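Local structure of periplasmic binding protein (Veillonella parvula, 4LJS) at residues N218-D226 / S302-Y311; V241-V252 / V276-L287. The protein probably binds a metal chelate such as a siderophore or a cobalamin-like ligand in the periplasm and delivers it to an ABC importer. All coordinates share one frame; numbering follows the deposited sequence.

Contact 1. Residues N218-D226 / S302-Y311. Unlike the reference sequence in segment 302-311: Ser-302 (reference Gly).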
loop_
_atom_site.group_PDB
_atom_site.type_symbol
_atom_site.label_atom_id
_atom_site.label_comp_id
_atom_site.label_asym_id
_atom_site.label_seq_id
_atom_site.Cartn_x
_atom_site.Cartn_y
_atom_site.Cartn_z
ATOM N N ASN A 218 1.975 -6.725 -10.735
ATOM C CA ASN A 218 0.595 -6.663 -11.206
ATOM C C ASN A 218 0.237 -5.274 -11.719
ATOM O O ASN A 218 -0.585 -5.125 -12.625
ATOM C CB ASN A 218 -0.378 -7.105 -10.109
ATOM C CG ASN A 218 -1.822 -7.188 -10.594
ATOM O OD1 ASN A 218 -2.680 -6.410 -10.173
ATOM N ND2 ASN A 218 -2.093 -8.137 -11.483
ATOM N N ILE A 219 0.854 -4.251 -11.143
ATOM C CA ILE A 219 0.614 -2.895 -11.616
ATOM C C ILE A 219 1.203 -2.738 -13.017
ATOM O O ILE A 219 0.548 -2.206 -13.915
ATOM C CB ILE A 219 1.171 -1.846 -10.654
ATOM C CG1 ILE A 219 0.385 -1.886 -9.337
ATOM C CG2 ILE A 219 1.116 -0.449 -11.283
ATOM C CD1 ILE A 219 1.124 -1.217 -8.156
ATOM N N GLY A 220 2.424 -3.237 -13.205
ATOM C CA GLY A 220 3.025 -3.295 -14.526
ATOM C C GLY A 220 2.171 -4.047 -15.538
ATOM O O GLY A 220 1.946 -3.557 -16.646
ATOM N N ALA A 221 1.692 -5.233 -15.161
ATOM C CA ALA A 221 0.829 -6.035 -16.039
ATOM C C ALA A 221 -0.512 -5.347 -16.322
ATOM O O ALA A 221 -0.964 -5.307 -17.465
ATOM C CB ALA A 221 0.598 -7.426 -15.447
ATOM N N SER A 222 -1.146 -4.811 -15.284
ATOM C CA SER A 222 -2.390 -4.061 -15.466
ATOM C C SER A 222 -2.219 -2.941 -16.491
ATOM O O SER A 222 -3.107 -2.684 -17.304
ATOM C CB SER A 222 -2.882 -3.482 -14.135
ATOM O OG SER A 222 -3.168 -4.534 -13.227
ATOM N N LEU A 223 -1.060 -2.293 -16.458
ATOM C CA LEU A 223 -0.771 -1.195 -17.372
ATOM C C LEU A 223 -0.226 -1.678 -18.723
ATOM O O LEU A 223 0.326 -0.897 -19.501
ATOM C CB LEU A 223 0.167 -0.187 -16.706
ATOM C CG LEU A 223 -0.518 0.625 -15.594
ATOM C CD1 LEU A 223 0.485 1.279 -14.644
ATOM C CD2 LEU A 223 -1.416 1.680 -16.215
ATOM N N HIS A 224 -0.402 -2.971 -18.987
ATOM C CA HIS A 224 -0.053 -3.585 -20.271
ATOM C C HIS A 224 1.446 -3.587 -20.570
ATOM O O HIS A 224 1.854 -3.679 -21.730
ATOM C CB HIS A 224 -0.818 -2.931 -21.424
ATOM C CG HIS A 224 -1.307 -3.912 -22.438
ATOM N ND1 HIS A 224 -2.304 -4.823 -22.164
ATOM C CD2 HIS A 224 -0.914 -4.149 -23.713
ATOM C CE1 HIS A 224 -2.509 -5.577 -23.231
ATOM N NE2 HIS A 224 -1.686 -5.184 -24.186
ATOM N N ALA A 225 2.263 -3.483 -19.528
ATOM C CA ALA A 225 3.706 -3.552 -19.713
ATOM C C ALA A 225 4.168 -5.001 -19.804
ATOM O O ALA A 225 3.478 -5.921 -19.364
ATOM C CB ALA A 225 4.433 -2.840 -18.581
ATOM N N ASP A 226 5.345 -5.192 -20.377
ATOM C CA ASP A 226 5.981 -6.497 -20.400
ATOM C C ASP A 226 6.890 -6.592 -19.172
ATOM O O ASP A 226 8.029 -6.123 -19.195
ATOM C CB ASP A 226 6.774 -6.669 -21.701
ATOM C CG ASP A 226 7.347 -8.064 -21.863
ATOM O OD1 ASP A 226 6.905 -8.984 -21.143
ATOM O OD2 ASP A 226 8.237 -8.243 -22.724
ATOM N N SER A 302 1.567 4.747 -6.789
ATOM C CA SER A 302 2.288 3.799 -7.632
ATOM C C SER A 302 1.731 3.727 -9.051
ATOM O O SER A 302 2.503 3.630 -10.006
ATOM C CB SER A 302 2.349 2.410 -7.005
ATOM O OG SER A 302 1.081 1.946 -6.587
ATOM N N ILE A 303 0.406 3.782 -9.186
ATOM C CA ILE A 303 -0.220 3.866 -10.507
ATOM C C ILE A 303 0.365 5.030 -11.306
ATOM O O ILE A 303 0.753 4.872 -12.463
ATOM C CB ILE A 303 -1.749 4.050 -10.415
ATOM C CG1 ILE A 303 -2.428 2.754 -9.976
ATOM C CG2 ILE A 303 -2.316 4.464 -11.765
ATOM C CD1 ILE A 303 -3.890 2.946 -9.610
ATOM N N ASP A 304 0.440 6.196 -10.675
ATOM C CA ASP A 304 0.995 7.389 -11.313
ATOM C C ASP A 304 2.466 7.253 -11.695
ATOM O O ASP A 304 2.859 7.598 -12.812
ATOM C CB ASP A 304 0.796 8.620 -10.427
ATOM C CG ASP A 304 -0.651 9.094 -10.406
ATOM O OD1 ASP A 304 -1.450 8.612 -11.239
ATOM O OD2 ASP A 304 -0.991 9.949 -9.564
ATOM N N ILE A 305 3.276 6.750 -10.771
ATOM C CA ILE A 305 4.699 6.588 -11.038
ATOM C C ILE A 305 4.944 5.559 -12.140
ATOM O O ILE A 305 5.720 5.799 -13.069
ATOM C CB ILE A 305 5.477 6.206 -9.767
ATOM C CG1 ILE A 305 5.433 7.372 -8.774
ATOM C CG2 ILE A 305 6.919 5.812 -10.111
ATOM C CD1 ILE A 305 6.096 7.093 -7.445
ATOM N N VAL A 306 4.262 4.424 -12.055
ATOM C CA VAL A 306 4.463 3.373 -13.037
ATOM C C VAL A 306 3.926 3.756 -14.427
ATOM O O VAL A 306 4.619 3.580 -15.432
ATOM C CB VAL A 306 3.900 2.032 -12.548
ATOM C CG1 VAL A 306 4.059 0.979 -13.621
ATOM C CG2 VAL A 306 4.629 1.604 -11.270
ATOM N N SER A 307 2.719 4.312 -14.487
ATOM C CA SER A 307 2.158 4.709 -15.776
ATOM C C SER A 307 2.994 5.826 -16.409
ATOM O O SER A 307 3.238 5.809 -17.610
ATOM C CB SER A 307 0.696 5.150 -15.643
ATOM O OG SER A 307 0.612 6.402 -14.970
ATOM N N HIS A 308 3.444 6.780 -15.597
ATOM C CA HIS A 308 4.241 7.888 -16.106
ATOM C C HIS A 308 5.625 7.421 -16.558
ATOM O O HIS A 308 6.138 7.903 -17.561
ATOM C CB HIS A 308 4.345 9.019 -15.078
ATOM C CG HIS A 308 3.086 9.827 -14.943
ATOM N ND1 HIS A 308 1.831 9.254 -14.907
ATOM C CD2 HIS A 308 2.892 11.164 -14.831
ATOM C CE1 HIS A 308 0.918 10.202 -14.780
ATOM N NE2 HIS A 308 1.536 11.370 -14.734
ATOM N N GLY A 309 6.210 6.469 -15.832
ATOM C CA GLY A 309 7.482 5.883 -16.227
ATOM C C GLY A 309 7.392 4.942 -17.423
ATOM O O GLY A 309 8.316 4.865 -18.243
ATOM N N LEU A 310 6.284 4.211 -17.532
ATOM C CA LEU A 310 6.112 3.277 -18.641
ATOM C C LEU A 310 5.852 4.029 -19.935
ATOM O O LEU A 310 6.371 3.663 -20.988
ATOM C CB LEU A 310 4.955 2.309 -18.374
ATOM C CG LEU A 310 5.173 1.215 -17.331
ATOM C CD1 LEU A 310 3.867 0.469 -17.088
ATOM C CD2 LEU A 310 6.282 0.264 -17.779
ATOM N N TYR A 311 5.063 5.098 -19.849
ATOM C CA TYR A 311 4.632 5.808 -21.053
ATOM C C TYR A 311 4.946 7.311 -21.064
ATOM O O TYR A 311 4.033 8.132 -21.027
ATOM C CB TYR A 311 3.136 5.565 -21.260
ATOM C CG TYR A 311 2.787 4.094 -21.324
ATOM C CD1 TYR A 311 3.040 3.350 -22.471
ATOM C CD2 TYR A 311 2.223 3.439 -20.232
ATOM C CE1 TYR A 311 2.724 2.008 -22.536
ATOM C CE2 TYR A 311 1.902 2.080 -20.294
ATOM C CZ TYR A 311 2.155 1.375 -21.449
ATOM O OH TYR A 311 1.849 0.030 -21.530
#
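A helix-helix packing in the C-terminal lobe of this periplasmic binding protein joins the end of helix 215-222 to helix 299-310, their short axes 10.0 Å apart and 54° from parallel. Leu-223, the first residue past its helix, lies in the middle: its CD1 meets Val-306 CG1 at 3.7 Å and also packs on the backbone N and CB of Ser-307. One turn earlier Ile-219 divides its branches. CG2 rests on Val-306 CB at 3.9 Å, while CD1 approaches Ser-302 OG, a hydroxyl already bonded to the carbonyls of Ala-291 and Leu-299. A Schellman motif with His-224 at C-prime turns the chain and carries Ala-225 over Leu-310, whose CD1 and CD2 both lie 3.7 Å from Ala-225 CB. Tyr-311 CG stands anti to its own carbonyl carbon (chi1 -56°), and the ring reaches back so that OH donates to Leu-223 O at 2.7 Å, with that oxygen in the ring plane at its edge. The contact is therefore chiefly aliphatic, with one short phenol bond satisfying a carbonyl where the helix has ended.

Contact 2. Residues V241-V252 / V276-L287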
loop_
_atom_site.group_PDB
_atom_site.type_symbol
_atom_site.label_atom_id
_atom_site.label_comp_id
_atom_site.label_asym_id
_atom_site.label_seq_id
_atom_site.Cartn_x
_atom_site.Cartn_y
_atom_site.Cartn_z
ATOM N N VAL A 241 21.154 -7.351 -17.833
ATOM C CA VAL A 241 21.710 -7.022 -19.144
ATOM C C VAL A 241 21.023 -7.809 -20.258
ATOM O O VAL A 241 20.677 -7.256 -21.303
ATOM C CB VAL A 241 23.229 -7.279 -19.205
ATOM C CG1 VAL A 241 23.737 -7.162 -20.638
ATOM C CG2 VAL A 241 23.966 -6.313 -18.294
ATOM N N GLU A 242 20.821 -9.102 -20.027
ATOM C CA GLU A 242 20.154 -9.951 -21.008
ATOM C C GLU A 242 18.700 -9.529 -21.228
ATOM O O GLU A 242 18.260 -9.370 -22.366
ATOM C CB GLU A 242 20.218 -11.417 -20.577
ATOM C CG GLU A 242 19.490 -12.373 -21.510
ATOM C CD GLU A 242 19.542 -13.816 -21.028
ATOM O OE1 GLU A 242 18.475 -14.468 -20.986
ATOM O OE2 GLU A 242 20.645 -14.301 -20.695
ATOM N N GLN A 243 17.963 -9.343 -20.136
ATOM C CA GLN A 243 16.548 -8.992 -20.221
ATOM C C GLN A 243 16.348 -7.602 -20.818
ATOM O O GLN A 243 15.410 -7.378 -21.586
ATOM C CB GLN A 243 15.877 -9.104 -18.851
ATOM C CG GLN A 243 15.719 -10.536 -18.362
ATOM C CD GLN A 243 14.731 -11.324 -19.197
ATOM O OE1 GLN A 243 13.631 -10.848 -19.489
ATOM N NE2 GLN A 243 15.118 -12.533 -19.595
ATOM N N ASN A 244 17.236 -6.678 -20.460
ATOM C CA ASN A 244 17.304 -5.359 -21.094
ATOM C C ASN A 244 16.004 -4.541 -21.010
ATOM O O ASN A 244 15.368 -4.273 -22.027
ATOM C CB ASN A 244 17.756 -5.512 -22.554
ATOM C CG ASN A 244 18.296 -4.225 -23.141
ATOM O OD1 ASN A 244 18.784 -3.354 -22.422
ATOM N ND2 ASN A 244 18.215 -4.102 -24.461
ATOM N N PRO A 245 15.615 -4.130 -19.795
ATOM C CA PRO A 245 14.380 -3.352 -19.653
ATOM C C PRO A 245 14.482 -1.960 -20.268
ATOM O O PRO A 245 15.548 -1.347 -20.236
ATOM C CB PRO A 245 14.218 -3.231 -18.137
ATOM C CG PRO A 245 15.610 -3.363 -17.598
ATOM C CD PRO A 245 16.295 -4.337 -18.504
ATOM N N ASP A 246 13.370 -1.483 -20.822
ATOM C CA ASP A 246 13.231 -0.102 -21.271
ATOM C C ASP A 246 13.186 0.885 -20.112
ATOM O O ASP A 246 13.560 2.048 -20.272
ATOM C CB ASP A 246 11.935 0.056 -22.059
ATOM C CG ASP A 246 11.883 -0.834 -23.267
ATOM O OD1 ASP A 246 12.884 -0.874 -24.015
ATOM O OD2 ASP A 246 10.844 -1.497 -23.462
ATOM N N VAL A 247 12.694 0.421 -18.964
ATOM C CA VAL A 247 12.523 1.264 -17.782
ATOM C C VAL A 247 12.703 0.436 -16.504
ATOM O O VAL A 247 12.172 -0.671 -16.383
ATOM C CB VAL A 247 11.143 1.981 -17.786
ATOM C CG1 VAL A 247 10.007 0.980 -17.980
ATOM C CG2 VAL A 247 10.935 2.781 -16.512
ATOM N N ILE A 248 13.485 0.963 -15.566
ATOM C CA ILE A 248 13.692 0.304 -14.288
ATOM C C ILE A 248 12.980 1.057 -13.180
ATOM O O ILE A 248 13.105 2.274 -13.059
ATOM C CB ILE A 248 15.178 0.235 -13.927
ATOM C CG1 ILE A 248 15.928 -0.645 -14.926
ATOM C CG2 ILE A 248 15.361 -0.291 -12.499
ATOM C CD1 ILE A 248 17.424 -0.672 -14.706
ATOM N N PHE A 249 12.227 0.331 -12.370
ATOM C CA PHE A 249 11.670 0.918 -11.161
ATOM C C PHE A 249 12.463 0.460 -9.947
ATOM O O PHE A 249 12.586 -0.739 -9.683
ATOM C CB PHE A 249 10.185 0.597 -11.040
ATOM C CG PHE A 249 9.357 1.228 -12.119
ATOM C CD1 PHE A 249 9.003 2.571 -12.041
ATOM C CD2 PHE A 249 8.976 0.506 -13.234
ATOM C CE1 PHE A 249 8.261 3.167 -13.033
ATOM C CE2 PHE A 249 8.224 1.095 -14.232
ATOM C CZ PHE A 249 7.867 2.429 -14.133
ATOM N N LEU A 250 13.032 1.429 -9.241
ATOM C CA LEU A 250 13.771 1.164 -8.011
ATOM C C LEU A 250 12.850 1.303 -6.806
ATOM O O LEU A 250 12.480 2.414 -6.413
ATOM C CB LEU A 250 14.948 2.130 -7.870
ATOM C CG LEU A 250 16.082 2.017 -8.890
ATOM C CD1 LEU A 250 17.217 2.961 -8.517
ATOM C CD2 LEU A 250 16.584 0.583 -8.991
ATOM N N ILE A 251 12.477 0.171 -6.226
ATOM C CA ILE A 251 11.604 0.161 -5.060
ATOM C C ILE A 251 12.387 0.481 -3.787
ATOM O O ILE A 251 13.434 -0.110 -3.526
ATOM C CB ILE A 251 10.860 -1.181 -4.945
ATOM C CG1 ILE A 251 9.956 -1.365 -6.169
ATOM C CG2 ILE A 251 10.047 -1.247 -3.660
ATOM C CD1 ILE A 251 9.334 -2.734 -6.286
ATOM N N VAL A 252 11.887 1.440 -3.009
ATOM C CA VAL A 252 12.584 1.880 -1.803
ATOM C C VAL A 252 11.685 1.801 -0.586
ATOM O O VAL A 252 10.577 2.342 -0.592
ATOM C CB VAL A 252 13.064 3.337 -1.914
ATOM C CG1 VAL A 252 14.041 3.662 -0.771
ATOM C CG2 VAL A 252 13.701 3.586 -3.266
ATOM N N VAL A 276 22.446 -1.186 -20.770
ATOM C CA VAL A 276 21.007 -1.400 -20.682
ATOM C C VAL A 276 20.218 -0.160 -21.124
ATOM O O VAL A 276 20.555 0.965 -20.756
ATOM C CB VAL A 276 20.607 -1.829 -19.252
ATOM C CG1 VAL A 276 19.105 -1.932 -19.115
ATOM C CG2 VAL A 276 21.270 -3.158 -18.900
ATOM N N ASN A 277 19.175 -0.381 -21.922
ATOM C CA ASN A 277 18.362 0.701 -22.474
ATOM C C ASN A 277 17.862 1.699 -21.442
ATOM O O ASN A 277 17.940 2.909 -21.657
ATOM C CB ASN A 277 17.171 0.136 -23.248
ATOM C CG ASN A 277 17.578 -0.511 -24.553
ATOM O OD1 ASN A 277 18.678 -0.277 -25.067
ATOM N ND2 ASN A 277 16.688 -1.326 -25.105
ATOM N N ALA A 278 17.345 1.186 -20.330
ATOM C CA ALA A 278 16.821 2.031 -19.258
ATOM C C ALA A 278 17.876 3.009 -18.744
ATOM O O ALA A 278 17.567 4.161 -18.430
ATOM C CB ALA A 278 16.286 1.174 -18.115
ATOM N N LEU A 279 19.120 2.544 -18.663
ATOM C CA LEU A 279 20.235 3.400 -18.264
ATOM C C LEU A 279 20.627 4.406 -19.351
ATOM O O LEU A 279 20.789 5.591 -19.069
ATOM C CB LEU A 279 21.450 2.565 -17.845
ATOM C CG LEU A 279 21.469 2.125 -16.378
ATOM C CD1 LEU A 279 22.871 1.749 -15.956
ATOM C CD2 LEU A 279 20.950 3.231 -15.497
ATOM N N ARG A 280 20.771 3.931 -20.586
ATOM C CA ARG A 280 21.117 4.795 -21.715
ATOM C C ARG A 280 20.141 5.955 -21.861
ATOM O O ARG A 280 20.534 7.077 -22.175
ATOM C CB ARG A 280 21.123 3.999 -23.021
ATOM C CG ARG A 280 22.271 3.019 -23.186
ATOM C CD ARG A 280 22.083 2.164 -24.432
ATOM N NE ARG A 280 21.810 2.977 -25.615
ATOM C CZ ARG A 280 20.616 3.094 -26.190
ATOM N NH1 ARG A 280 19.573 2.441 -25.699
ATOM N NH2 ARG A 280 20.466 3.861 -27.264
ATOM N N ASN A 281 18.865 5.668 -21.623
ATOM C CA ASN A 281 17.801 6.634 -21.847
ATOM C C ASN A 281 17.280 7.260 -20.564
ATOM O O ASN A 281 16.247 7.926 -20.568
ATOM C CB ASN A 281 16.666 5.980 -22.640
ATOM C CG ASN A 281 17.136 5.457 -23.981
ATOM O OD1 ASN A 281 17.943 6.093 -24.655
ATOM N ND2 ASN A 281 16.653 4.285 -24.365
ATOM N N LYS A 282 18.007 7.035 -19.473
ATOM C CA LYS A 282 17.718 7.666 -18.191
ATOM C C LYS A 282 16.295 7.390 -17.722
ATOM O O LYS A 282 15.597 8.283 -17.251
ATOM C CB LYS A 282 17.999 9.171 -18.259
ATOM C CG LYS A 282 19.440 9.489 -18.654
ATOM C CD LYS A 282 19.611 10.944 -19.068
ATOM C CE LYS A 282 19.862 11.847 -17.873
ATOM N NZ LYS A 282 21.195 11.597 -17.252
ATOM N N ARG A 283 15.875 6.138 -17.855
ATOM C CA ARG A 283 14.549 5.735 -17.414
ATOM C C ARG A 283 14.657 4.815 -16.199
ATOM O O ARG A 283 14.326 3.632 -16.243
ATOM C CB ARG A 283 13.770 5.105 -18.575
ATOM C CG ARG A 283 13.609 6.071 -19.756
ATOM C CD ARG A 283 12.796 5.476 -20.897
ATOM N NE ARG A 283 11.455 5.070 -20.471
ATOM C CZ ARG A 283 10.632 4.342 -21.216
ATOM N NH1 ARG A 283 11.011 3.946 -22.424
ATOM N NH2 ARG A 283 9.433 4.005 -20.755
ATOM N N VAL A 284 15.159 5.387 -15.111
ATOM C CA VAL A 284 15.297 4.682 -13.851
ATOM C C VAL A 284 14.645 5.563 -12.805
ATOM O O VAL A 284 15.100 6.681 -12.553
ATOM C CB VAL A 284 16.778 4.451 -13.501
ATOM C CG1 VAL A 284 16.907 3.722 -12.167
ATOM C CG2 VAL A 284 17.484 3.681 -14.626
ATOM N N HIS A 285 13.563 5.075 -12.209
ATOM C CA HIS A 285 12.776 5.907 -11.310
ATOM C C HIS A 285 12.540 5.250 -9.960
ATOM O O HIS A 285 12.419 4.025 -9.864
ATOM C CB HIS A 285 11.428 6.237 -11.953
ATOM C CG HIS A 285 11.524 6.572 -13.407
ATOM N ND1 HIS A 285 11.861 7.829 -13.862
ATOM C CD2 HIS A 285 11.328 5.812 -14.513
ATOM C CE1 HIS A 285 11.868 7.829 -15.182
ATOM N NE2 HIS A 285 11.549 6.617 -15.602
ATOM N N PHE A 286 12.464 6.083 -8.924
ATOM C CA PHE A 286 12.142 5.624 -7.581
ATOM C C PHE A 286 10.669 5.243 -7.482
ATOM O O PHE A 286 9.807 5.916 -8.044
ATOM C CB PHE A 286 12.450 6.724 -6.561
ATOM C CG PHE A 286 13.909 6.852 -6.226
ATOM C CD1 PHE A 286 14.644 5.744 -5.832
ATOM C CD2 PHE A 286 14.547 8.085 -6.303
ATOM C CE1 PHE A 286 15.990 5.860 -5.508
ATOM C CE2 PHE A 286 15.892 8.210 -5.984
ATOM C CZ PHE A 286 16.617 7.093 -5.588
ATOM N N LEU A 287 10.389 4.161 -6.764
ATOM C CA LEU A 287 9.021 3.727 -6.520
ATOM C C LEU A 287 8.896 3.338 -5.046
ATOM O O LEU A 287 9.471 2.339 -4.609
ATOM C CB LEU A 287 8.666 2.552 -7.438
ATOM C CG LEU A 287 7.271 1.914 -7.360
ATOM C CD1 LEU A 287 6.163 2.936 -7.580
ATOM C CD2 LEU A 287 7.152 0.771 -8.372
HETATM O O HOH W 1 14.732 2.449 -22.762
#
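With CG anti to the backbone N (chi1 -161°), Asn-244 swings its amide toward the start of helix 277-280, and OD1 accepts Asn-277 N at 3.0 Å in a nearly straight bond of 169°. The two asparagine side chains cross at about a right angle. Arg-283 bends at chi3 (58°), which lays one face of its guanidinium against Val-247 CB and Asp-246 O, the oxygen 3.4 Å above the plane and offset toward the rim; NH2 bonds to Gly-309 O. A water donates to Asp-246 O and accepts from Asn-281 ND2, bridging the segments. Beyond this, strands 247-252 and 284-287 pair in parallel through five backbone bonds, from Ile-248 N to Arg-283 O (2.9 Å) as far as Val-252 N to Leu-287 O (3.0 Å). On one face Leu-250 CD1 packs on Val-284 CG1 at 3.7 Å and Val-252 CG2 on Phe-286 CD1 at 3.5 Å. On the other, Val-247 CG2 meets the His-285 ring edge at CD2, 3.7 Å away, and Leu-287 CD2 covers Phe-249 CB. Strand 196-203 pairs with 247-252 along its other edge; helix 260-268 covers the face of Leu-250, Val-284 and Phe-286, and helix 299-310 that of Leu-287.

Both contacts are largely buried and belong to the same lobe, their centres about 13 Å apart. Contact 2 forms part of the sheet, held by regular main-chain bonds, with a more polar end where the asparagines, the arginine and a water meet. Contact 1 joins two helices and depends mainly on side-chain packing. Helix 299-310, half of contact 1, follows strand 284-288 of contact 2 in the chain and packs on it: Ser-302, Ile-305 and Val-306 all touch Leu-287. Arg-283 joins the two contacts at the helix end, where its NH2 probably donates to Gly-309 O at 2.9 Å.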